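Long-range contacts in diol-dehydratase (Roseburia inulinivorans, PDB 5I2A), which dehydrates 1,2-propanediol and belongs to the B12-independent glycyl radical enzymes: residues H166-V174 / F526-C534; Y411-L420 / A430-P441. All blocks are in the same frame, centred on the assembly; numbering follows the deposited sequence.

Contact 1: H166-V174 / F526-C534; sequences HVTVQYETV and FESCLVDDC. With EDO (1,2-ethanediol), chain C.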
loop_
_atom_site.group_PDB
_atom_site.type_symbol
_atom_site.label_atom_id
_atom_site.label_comp_id
_atom_site.label_asym_id
_atom_site.label_seq_id
_atom_site.Cartn_x
_atom_site.Cartn_y
_atom_site.Cartn_z
ATOM N N HIS A 166 -13.373 18.306 -0.482
ATOM C CA HIS A 166 -14.628 18.154 -1.228
ATOM C C HIS A 166 -15.556 17.167 -0.536
ATOM O O HIS A 166 -15.925 16.132 -1.080
ATOM C CB HIS A 166 -14.338 17.730 -2.679
ATOM C CG HIS A 166 -13.672 18.807 -3.465
ATOM N ND1 HIS A 166 -12.374 19.216 -3.212
ATOM C CD2 HIS A 166 -14.139 19.632 -4.431
ATOM C CE1 HIS A 166 -12.069 20.221 -4.009
ATOM N NE2 HIS A 166 -13.120 20.485 -4.770
ATOM N N VAL A 167 -15.904 17.506 0.691
ATOM C CA VAL A 167 -16.668 16.621 1.533
ATOM C C VAL A 167 -17.460 17.430 2.557
ATOM O O VAL A 167 -17.030 18.506 3.002
ATOM C CB VAL A 167 -15.747 15.604 2.260
ATOM C CG1 VAL A 167 -14.721 16.335 3.117
ATOM C CG2 VAL A 167 -16.566 14.629 3.123
ATOM N N THR A 168 -18.638 16.911 2.885
ATOM C CA THR A 168 -19.394 17.327 4.049
ATOM C C THR A 168 -19.386 16.190 5.057
ATOM O O THR A 168 -20.035 15.160 4.892
ATOM C CB THR A 168 -20.843 17.677 3.719
ATOM O OG1 THR A 168 -20.867 18.805 2.855
ATOM C CG2 THR A 168 -21.621 17.973 5.004
ATOM N N VAL A 169 -18.660 16.430 6.121
ATOM C CA VAL A 169 -18.386 15.456 7.136
ATOM C C VAL A 169 -19.601 15.414 8.101
ATOM O O VAL A 169 -20.524 16.233 7.977
ATOM C CB VAL A 169 -17.063 15.880 7.810
ATOM C CG1 VAL A 169 -17.274 16.729 9.075
ATOM C CG2 VAL A 169 -16.078 14.793 7.887
ATOM N N GLN A 170 -19.630 14.468 9.034
ATOM C CA GLN A 170 -20.735 14.381 9.987
ATOM C C GLN A 170 -20.597 15.400 11.131
ATOM O O GLN A 170 -20.292 15.028 12.262
ATOM C CB GLN A 170 -20.832 12.962 10.576
ATOM C CG GLN A 170 -21.315 11.870 9.613
ATOM C CD GLN A 170 -21.048 10.450 10.143
ATOM O OE1 GLN A 170 -20.921 10.235 11.352
ATOM N NE2 GLN A 170 -20.951 9.482 9.229
ATOM N N TYR A 171 -20.813 16.681 10.842
ATOM C CA TYR A 171 -20.781 17.691 11.900
ATOM C C TYR A 171 -21.774 17.322 13.003
ATOM O O TYR A 171 -21.499 17.507 14.182
ATOM C CB TYR A 171 -21.109 19.079 11.355
ATOM C CG TYR A 171 -20.171 19.571 10.274
ATOM C CD1 TYR A 171 -18.983 20.197 10.594
ATOM C CD2 TYR A 171 -20.495 19.419 8.938
ATOM C CE1 TYR A 171 -18.127 20.653 9.602
ATOM C CE2 TYR A 171 -19.653 19.865 7.937
ATOM C CZ TYR A 171 -18.471 20.488 8.275
ATOM O OH TYR A 171 -17.634 20.947 7.287
ATOM N N GLU A 172 -22.918 16.781 12.602
ATOM C CA GLU A 172 -23.980 16.465 13.545
ATOM C C GLU A 172 -23.576 15.341 14.510
ATOM O O GLU A 172 -24.071 15.283 15.638
ATOM C CB GLU A 172 -25.261 16.092 12.802
ATOM C CG GLU A 172 -25.175 14.788 12.026
ATOM C CD GLU A 172 -24.482 14.922 10.664
ATOM O OE1 GLU A 172 -24.136 16.054 10.238
ATOM O OE2 GLU A 172 -24.275 13.872 10.025
ATOM N N THR A 173 -22.685 14.452 14.074
ATOM C CA THR A 173 -22.206 13.413 14.969
ATOM C C THR A 173 -21.368 14.037 16.083
ATOM O O THR A 173 -21.533 13.704 17.252
ATOM C CB THR A 173 -21.377 12.346 14.233
ATOM O OG1 THR A 173 -22.222 11.647 13.310
ATOM C CG2 THR A 173 -20.803 11.361 15.231
ATOM N N VAL A 174 -20.482 14.953 15.717
ATOM C CA VAL A 174 -19.629 15.613 16.697
ATOM C C VAL A 174 -20.472 16.421 17.703
ATOM O O VAL A 174 -20.212 16.405 18.898
ATOM C CB VAL A 174 -18.596 16.538 16.007
ATOM C CG1 VAL A 174 -17.760 17.284 17.039
ATOM C CG2 VAL A 174 -17.690 15.725 15.061
ATOM N N PHE A 526 -8.592 11.580 10.663
ATOM C CA PHE A 526 -9.616 12.413 11.300
ATOM C C PHE A 526 -10.807 12.678 10.374
ATOM O O PHE A 526 -11.960 12.471 10.767
ATOM C CB PHE A 526 -9.069 13.755 11.826
ATOM C CG PHE A 526 -10.077 14.474 12.681
ATOM C CD1 PHE A 526 -10.494 13.905 13.885
ATOM C CD2 PHE A 526 -10.672 15.657 12.255
ATOM C CE1 PHE A 526 -11.465 14.518 14.675
ATOM C CE2 PHE A 526 -11.640 16.289 13.042
ATOM C CZ PHE A 526 -12.040 15.712 14.252
ATOM N N GLU A 527 -10.548 13.126 9.151
ATOM C CA GLU A 527 -11.634 13.257 8.178
ATOM C C GLU A 527 -12.388 11.922 7.998
ATOM O O GLU A 527 -13.617 11.900 7.943
ATOM C CB GLU A 527 -11.104 13.753 6.840
ATOM C CG GLU A 527 -12.191 14.120 5.828
ATOM C CD GLU A 527 -12.584 12.972 4.919
ATOM O OE1 GLU A 527 -11.848 11.963 4.871
ATOM O OE2 GLU A 527 -13.631 13.083 4.244
ATOM N N SER A 528 -11.659 10.811 7.954
ATOM C CA SER A 528 -12.297 9.510 7.723
ATOM C C SER A 528 -13.259 9.096 8.842
ATOM O O SER A 528 -14.304 8.502 8.570
ATOM C CB SER A 528 -11.244 8.403 7.532
ATOM O OG SER A 528 -10.492 8.607 6.352
ATOM N N CYS A 529 -12.920 9.411 10.089
ATOM C CA CYS A 529 -13.719 8.905 11.196
ATOM C C CYS A 529 -15.089 9.572 11.215
ATOM O O CYS A 529 -16.020 9.051 11.810
ATOM C CB CYS A 529 -13.010 9.100 12.547
ATOM S SG CYS A 529 -12.974 10.775 13.261
ATOM N N LEU A 530 -15.212 10.705 10.529
ATOM C CA LEU A 530 -16.493 11.399 10.447
ATOM C C LEU A 530 -17.254 11.095 9.139
ATOM O O LEU A 530 -18.188 11.808 8.767
ATOM C CB LEU A 530 -16.267 12.902 10.607
ATOM C CG LEU A 530 -15.520 13.317 11.874
ATOM C CD1 LEU A 530 -15.355 14.823 11.919
ATOM C CD2 LEU A 530 -16.273 12.790 13.108
ATOM N N VAL A 531 -16.849 10.030 8.444
ATOM C CA VAL A 531 -17.519 9.609 7.215
ATOM C C VAL A 531 -17.804 8.098 7.248
ATOM O O VAL A 531 -16.869 7.315 7.382
ATOM C CB VAL A 531 -16.654 9.926 5.959
ATOM C CG1 VAL A 531 -17.307 9.358 4.693
ATOM C CG2 VAL A 531 -16.381 11.418 5.813
ATOM N N ASP A 532 -19.069 7.690 7.122
ATOM C CA ASP A 532 -19.396 6.264 6.991
ATOM C C ASP A 532 -18.826 5.734 5.674
ATOM O O ASP A 532 -18.930 6.415 4.659
ATOM C CB ASP A 532 -20.901 6.011 6.998
ATOM C CG ASP A 532 -21.586 6.469 8.270
ATOM O OD1 ASP A 532 -20.925 6.636 9.311
ATOM O OD2 ASP A 532 -22.809 6.645 8.207
ATOM N N ASP A 533 -18.281 4.520 5.648
ATOM C CA ASP A 533 -18.257 3.560 6.752
ATOM C C ASP A 533 -16.830 3.242 7.179
ATOM O O ASP A 533 -16.472 2.070 7.351
ATOM C CB ASP A 533 -18.929 2.249 6.331
ATOM C CG ASP A 533 -20.269 2.022 7.002
ATOM O OD1 ASP A 533 -20.485 2.542 8.117
ATOM O OD2 ASP A 533 -21.103 1.318 6.405
ATOM N N CYS A 534 -16.006 4.272 7.312
ATOM C CA CYS A 534 -14.577 4.058 7.492
ATOM C C CYS A 534 -14.247 3.250 8.753
ATOM O O CYS A 534 -13.447 2.320 8.707
ATOM C CB CYS A 534 -13.865 5.406 7.497
ATOM S SG CYS A 534 -14.038 6.253 5.901
HETATM C C1 EDO C . -15.341 23.180 -6.544
HETATM O O1 EDO C . -15.683 22.263 -5.508
HETATM C C2 EDO C . -13.980 23.788 -6.190
HETATM O O2 EDO C . -12.916 22.819 -6.278
HETATM O O HOH W 1 -18.752 8.848 12.610
#
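The side-chain amide of Gln170 and the carboxylate of Asp532 meet across the contact with their planes 71° apart. Asp532 OD1 lies almost in the plane of the amide. The amide nitrogen, in contrast, stands above the carboxylate plane. The Gln170 NE2 to Asp532 OD1 bond is 2.8 Å long and moderately bent. Within 166-174, Val169 CG1 sits over the centre of one face of the Tyr171 ring. The His166 ring uses its edge: NE2 donates in plane to O2 of the bound 1,2-ethanediol, 2.8 Å away.

Gln170 is also held by its backbone. Gln170 N donates to Leu530 O at 3.0 Å. The residue is the centre of an inverse gamma turn. Its CG lies anti to the carbonyl carbon (chi1 -70°), and the chain then runs extended past Leu530 O to Asp532. Gln170 OE1 accepts from Thr173 OG1 at 2.7 Å and from a water that also donates to Cys529 O. Gln170 NE2 has a second acceptor in Gly445 O. The buried amide has bonds at both its nitrogen and its oxygen.

The apolar part lies beside this polar group. Val169 CG2 presses on Leu530 CB at 3.3 Å, a tight approach. Val174 CG2 rests on Leu530 CD2 at 3.8 Å. Val167 CG2 meets Val531 CG2 tip to tip, and it also touches Glu527 OE2. Glu527 OE1 is bonded to Gln542.

A leucine in place of Gln170 would probably deprive Asp532 OD1 and Gly445 O of the amide donor and Thr173 OG1 of its acceptor, leaving the water bonded to Cys529 O but no longer to this side chain. Together with the backbone bond, the amide ties the start of helix 171-190 to the loop that leaves helix 525-529.

Contact 2: Y411-L420 / A430-P441; sequences YNDEVIIPAL and ARNYNIIGCVEP. With EDO (1,2-ethanediol), chain C.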
loop_
_atom_site.group_PDB
_atom_site.type_symbol
_atom_site.label_atom_id
_atom_site.label_comp_id
_atom_site.label_asym_id
_atom_site.label_seq_id
_atom_site.Cartn_x
_atom_site.Cartn_y
_atom_site.Cartn_z
ATOM N N TYR A 411 -30.422 25.748 -6.093
ATOM C CA TYR A 411 -30.309 24.344 -6.506
ATOM C C TYR A 411 -31.676 23.655 -6.539
ATOM O O TYR A 411 -32.512 23.862 -5.670
ATOM C CB TYR A 411 -29.348 23.583 -5.580
ATOM C CG TYR A 411 -27.953 24.193 -5.600
ATOM C CD1 TYR A 411 -26.993 23.769 -6.524
ATOM C CD2 TYR A 411 -27.621 25.229 -4.737
ATOM C CE1 TYR A 411 -25.732 24.345 -6.565
ATOM C CE2 TYR A 411 -26.357 25.815 -4.766
ATOM C CZ TYR A 411 -25.420 25.374 -5.679
ATOM O OH TYR A 411 -24.194 25.976 -5.706
ATOM N N ASN A 412 -31.876 22.825 -7.553
ATOM C CA ASN A 412 -33.168 22.202 -7.799
ATOM C C ASN A 412 -33.284 20.779 -7.220
ATOM O O ASN A 412 -32.860 19.804 -7.846
ATOM C CB ASN A 412 -33.428 22.204 -9.310
ATOM C CG ASN A 412 -34.805 21.671 -9.680
ATOM O OD1 ASN A 412 -35.647 21.451 -8.821
ATOM N ND2 ASN A 412 -35.030 21.469 -10.973
ATOM N N ASP A 413 -33.861 20.677 -6.030
ATOM C CA ASP A 413 -34.207 19.383 -5.415
ATOM C C ASP A 413 -34.785 18.368 -6.393
ATOM O O ASP A 413 -34.407 17.193 -6.380
ATOM C CB ASP A 413 -35.234 19.567 -4.291
ATOM C CG ASP A 413 -34.604 19.928 -2.962
ATOM O OD1 ASP A 413 -33.482 20.459 -2.955
ATOM O OD2 ASP A 413 -35.239 19.682 -1.913
ATOM N N GLU A 414 -35.708 18.822 -7.237
ATOM C CA GLU A 414 -36.491 17.900 -8.056
ATOM C C GLU A 414 -35.663 17.194 -9.122
ATOM O O GLU A 414 -36.050 16.142 -9.620
ATOM C CB GLU A 414 -37.664 18.627 -8.708
ATOM C CG GLU A 414 -38.970 18.419 -7.949
ATOM C CD GLU A 414 -39.219 19.510 -6.935
ATOM O OE1 GLU A 414 -38.768 20.641 -7.188
ATOM O OE2 GLU A 414 -39.849 19.255 -5.890
ATOM N N VAL A 415 -34.520 17.775 -9.463
ATOM C CA VAL A 415 -33.576 17.143 -10.379
ATOM C C VAL A 415 -32.444 16.454 -9.623
ATOM O O VAL A 415 -32.010 15.373 -9.994
ATOM C CB VAL A 415 -32.976 18.186 -11.365
ATOM C CG1 VAL A 415 -31.770 17.626 -12.098
ATOM C CG2 VAL A 415 -34.042 18.628 -12.342
ATOM N N ILE A 416 -31.961 17.090 -8.562
ATOM C CA ILE A 416 -30.789 16.587 -7.858
ATOM C C ILE A 416 -31.094 15.294 -7.101
ATOM O O ILE A 416 -30.323 14.356 -7.156
ATOM C CB ILE A 416 -30.231 17.651 -6.905
ATOM C CG1 ILE A 416 -29.590 18.786 -7.727
ATOM C CG2 ILE A 416 -29.246 17.039 -5.904
ATOM C CD1 ILE A 416 -29.163 19.984 -6.905
ATOM N N ILE A 417 -32.244 15.239 -6.440
ATOM C CA ILE A 417 -32.609 14.071 -5.650
ATOM C C ILE A 417 -32.721 12.802 -6.517
ATOM O O ILE A 417 -32.107 11.796 -6.190
ATOM C CB ILE A 417 -33.917 14.353 -4.837
ATOM C CG1 ILE A 417 -33.575 15.287 -3.669
ATOM C CG2 ILE A 417 -34.562 13.062 -4.349
ATOM C CD1 ILE A 417 -34.756 15.880 -2.984
ATOM N N PRO A 418 -33.461 12.851 -7.640
ATOM C CA PRO A 418 -33.428 11.653 -8.486
ATOM C C PRO A 418 -32.036 11.339 -9.067
ATOM O O PRO A 418 -31.711 10.160 -9.237
ATOM C CB PRO A 418 -34.409 11.988 -9.607
ATOM C CG PRO A 418 -35.358 12.948 -8.993
ATOM C CD PRO A 418 -34.498 13.796 -8.083
ATOM N N ALA A 419 -31.233 12.359 -9.371
ATOM C CA ALA A 419 -29.903 12.084 -9.920
ATOM C C ALA A 419 -29.052 11.316 -8.902
ATOM O O ALA A 419 -28.352 10.370 -9.258
ATOM C CB ALA A 419 -29.200 13.369 -10.350
ATOM N N LEU A 420 -29.129 11.712 -7.637
ATOM C CA LEU A 420 -28.389 11.017 -6.588
ATOM C C LEU A 420 -28.862 9.574 -6.431
ATOM O O LEU A 420 -28.053 8.664 -6.266
ATOM C CB LEU A 420 -28.519 11.752 -5.258
ATOM C CG LEU A 420 -27.772 13.085 -5.216
ATOM C CD1 LEU A 420 -28.181 13.844 -3.980
ATOM C CD2 LEU A 420 -26.259 12.879 -5.252
ATOM N N ALA A 430 -30.765 10.854 -0.331
ATOM C CA ALA A 430 -30.760 11.859 -1.374
ATOM C C ALA A 430 -31.518 13.094 -0.912
ATOM O O ALA A 430 -31.113 14.219 -1.200
ATOM C CB ALA A 430 -31.373 11.295 -2.666
ATOM N N ARG A 431 -32.602 12.876 -0.171
ATOM C CA ARG A 431 -33.401 13.976 0.352
ATOM C C ARG A 431 -32.632 14.844 1.319
ATOM O O ARG A 431 -32.986 16.000 1.537
ATOM C CB ARG A 431 -34.661 13.452 1.049
ATOM C CG ARG A 431 -35.863 13.458 0.145
ATOM C CD ARG A 431 -37.119 12.979 0.854
ATOM N NE ARG A 431 -38.175 12.690 -0.107
ATOM C CZ ARG A 431 -39.284 12.023 0.188
ATOM N NH1 ARG A 431 -39.481 11.578 1.425
ATOM N NH2 ARG A 431 -40.203 11.815 -0.744
ATOM N N ASN A 432 -31.587 14.279 1.907
ATOM C CA ASN A 432 -30.777 15.018 2.847
ATOM C C ASN A 432 -29.524 15.594 2.193
ATOM O O ASN A 432 -28.551 15.894 2.873
ATOM C CB ASN A 432 -30.387 14.126 4.023
ATOM C CG ASN A 432 -29.841 14.922 5.181
ATOM O OD1 ASN A 432 -30.413 15.937 5.545
ATOM N ND2 ASN A 432 -28.700 14.499 5.728
ATOM N N TYR A 433 -29.533 15.754 0.879
ATOM C CA TYR A 433 -28.306 16.196 0.210
ATOM C C TYR A 433 -27.913 17.631 0.562
ATOM O O TYR A 433 -28.752 18.467 0.935
ATOM C CB TYR A 433 -28.432 16.057 -1.314
ATOM C CG TYR A 433 -29.127 17.211 -2.016
ATOM C CD1 TYR A 433 -28.404 18.313 -2.470
ATOM C CD2 TYR A 433 -30.496 17.191 -2.251
ATOM C CE1 TYR A 433 -29.024 19.365 -3.121
ATOM C CE2 TYR A 433 -31.133 18.250 -2.899
ATOM C CZ TYR A 433 -30.383 19.338 -3.332
ATOM O OH TYR A 433 -30.989 20.394 -3.977
ATOM N N ASN A 434 -26.628 17.928 0.437
ATOM C CA ASN A 434 -26.238 19.325 0.334
ATOM C C ASN A 434 -25.262 19.487 -0.823
ATOM O O ASN A 434 -25.001 18.533 -1.562
ATOM C CB ASN A 434 -25.665 19.855 1.652
ATOM C CG ASN A 434 -24.438 19.101 2.119
ATOM O OD1 ASN A 434 -24.507 18.305 3.048
ATOM N ND2 ASN A 434 -23.295 19.385 1.506
ATOM N N ILE A 435 -24.756 20.695 -0.997
ATOM C CA ILE A 435 -23.853 20.985 -2.098
ATOM C C ILE A 435 -22.406 21.040 -1.584
ATOM O O ILE A 435 -22.142 21.494 -0.480
ATOM C CB ILE A 435 -24.236 22.305 -2.806
ATOM C CG1 ILE A 435 -25.608 22.178 -3.485
ATOM C CG2 ILE A 435 -23.180 22.722 -3.841
ATOM C CD1 ILE A 435 -25.706 21.061 -4.555
ATOM N N ILE A 436 -21.490 20.517 -2.386
ATOM C CA ILE A 436 -20.068 20.577 -2.117
ATOM C C ILE A 436 -19.455 21.642 -3.000
ATOM O O ILE A 436 -19.720 21.660 -4.201
ATOM C CB ILE A 436 -19.372 19.225 -2.425
ATOM C CG1 ILE A 436 -19.969 18.086 -1.575
ATOM C CG2 ILE A 436 -17.844 19.354 -2.293
ATOM C CD1 ILE A 436 -19.757 18.225 -0.074
ATOM N N GLY A 437 -18.615 22.503 -2.422
ATOM C CA GLY A 437 -17.833 23.436 -3.213
ATOM C C GLY A 437 -18.661 24.411 -4.043
ATOM O O GLY A 437 -19.283 25.318 -3.499
ATOM N N CYS A 438 -18.662 24.219 -5.358
ATOM C CA CYS A 438 -19.392 25.093 -6.273
ATOM C C CYS A 438 -20.838 24.623 -6.513
ATOM O O CYS A 438 -21.776 25.321 -6.154
ATOM C CB CYS A 438 -18.657 25.201 -7.610
ATOM S SG CYS A 438 -17.093 26.147 -7.529
ATOM N N VAL A 439 -21.014 23.449 -7.124
ATOM C CA VAL A 439 -22.347 22.982 -7.508
ATOM C C VAL A 439 -22.524 21.461 -7.377
ATOM O O VAL A 439 -23.457 20.889 -7.944
ATOM C CB VAL A 439 -22.682 23.365 -8.960
ATOM C CG1 VAL A 439 -22.730 24.881 -9.154
ATOM C CG2 VAL A 439 -21.705 22.726 -9.916
ATOM N N GLU A 440 -21.648 20.813 -6.613
ATOM C CA GLU A 440 -21.577 19.354 -6.623
ATOM C C GLU A 440 -22.396 18.714 -5.492
ATOM O O GLU A 440 -22.066 18.852 -4.330
ATOM C CB GLU A 440 -20.108 18.899 -6.546
ATOM C CG GLU A 440 -19.188 19.606 -7.545
ATOM C CD GLU A 440 -18.355 20.710 -6.903
ATOM O OE1 GLU A 440 -18.644 21.902 -7.131
ATOM O OE2 GLU A 440 -17.393 20.379 -6.196
ATOM N N PRO A 441 -23.476 18.012 -5.837
ATOM C CA PRO A 441 -24.339 17.469 -4.780
ATOM C C PRO A 441 -23.808 16.178 -4.162
ATOM O O PRO A 441 -23.137 15.395 -4.830
ATOM C CB PRO A 441 -25.667 17.225 -5.510
ATOM C CG PRO A 441 -25.299 17.025 -6.921
ATOM C CD PRO A 441 -24.029 17.800 -7.182
HETATM C C1 EDO C . -15.341 23.180 -6.544
HETATM O O1 EDO C . -15.683 22.263 -5.508
HETATM C C2 EDO C . -13.980 23.788 -6.190
HETATM O O2 EDO C . -12.916 22.819 -6.278
#
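Tyr411 OH donates to Cys438 O at 2.5 Å, in the carbonyl plane, and Tyr433 OH donates to Asp413 OD1 at 2.7 Å. The second bond reaches the anti side of the carboxylate. The other oxygen, Asp413 OD2, forms a salt bridge with Arg384 and accepts from Gln352. Asn412 is the N-cap of helix 413-422: OD1 accepts from Glu414 N, and ND2 donates to Gly785 O.

Glu440 OE1 takes two backbone donors from the same face of its plane, Cys438 N at 2.9 Å and Val439 N at 2.8 Å. Glu440 OE2 accepts from O1 of 1,2-ethanediol.

One face of each tyrosine ring takes a CH-pi contact from an isoleucine. Ile435 CG1 stands 3.5 Å from the Tyr411 ring centroid, and Ile416 CG2 lies 3.5 Å from that of Tyr433. The Tyr433 ring branches off between its backbone N and carbonyl carbon (chi1 83°), which sets it against the helix. Leu420 CD1 packs on Tyr433 CB.

Strands 434-436 and 440-442 form a short antiparallel hairpin. Its Gly-Cys-Val-Glu-Pro sequence is consistent with the cysteine loop of glycyl radical enzymes.

Overall arrangement
Both segments of contact 2 fall between the two segments of contact 1 in the sequence. The contact centres are 18 Å apart, and both belong to the pyruvate formate lyase-like part of the chain. Strand 165-167 pairs with 283-285 and is followed by helix 171-190. Strand 409-412, in a five-stranded mixed sheet, leads into helix 413-422. Residues 166-168 meet strand 434-436: Thr168 OG1 and Asn434 ND2 are 2.8 Å apart, probably hydrogen-bonded, and Ile436 packs on His166 to Thr168. One 1,2-ethanediol, probably from the crystallisation liquor, is bound by His166, Glu440, His283, Ser284 and Asp452. His166 from contact 1 and Glu440 from contact 2 thus line one small pocket, which may be where a diol substrate sits.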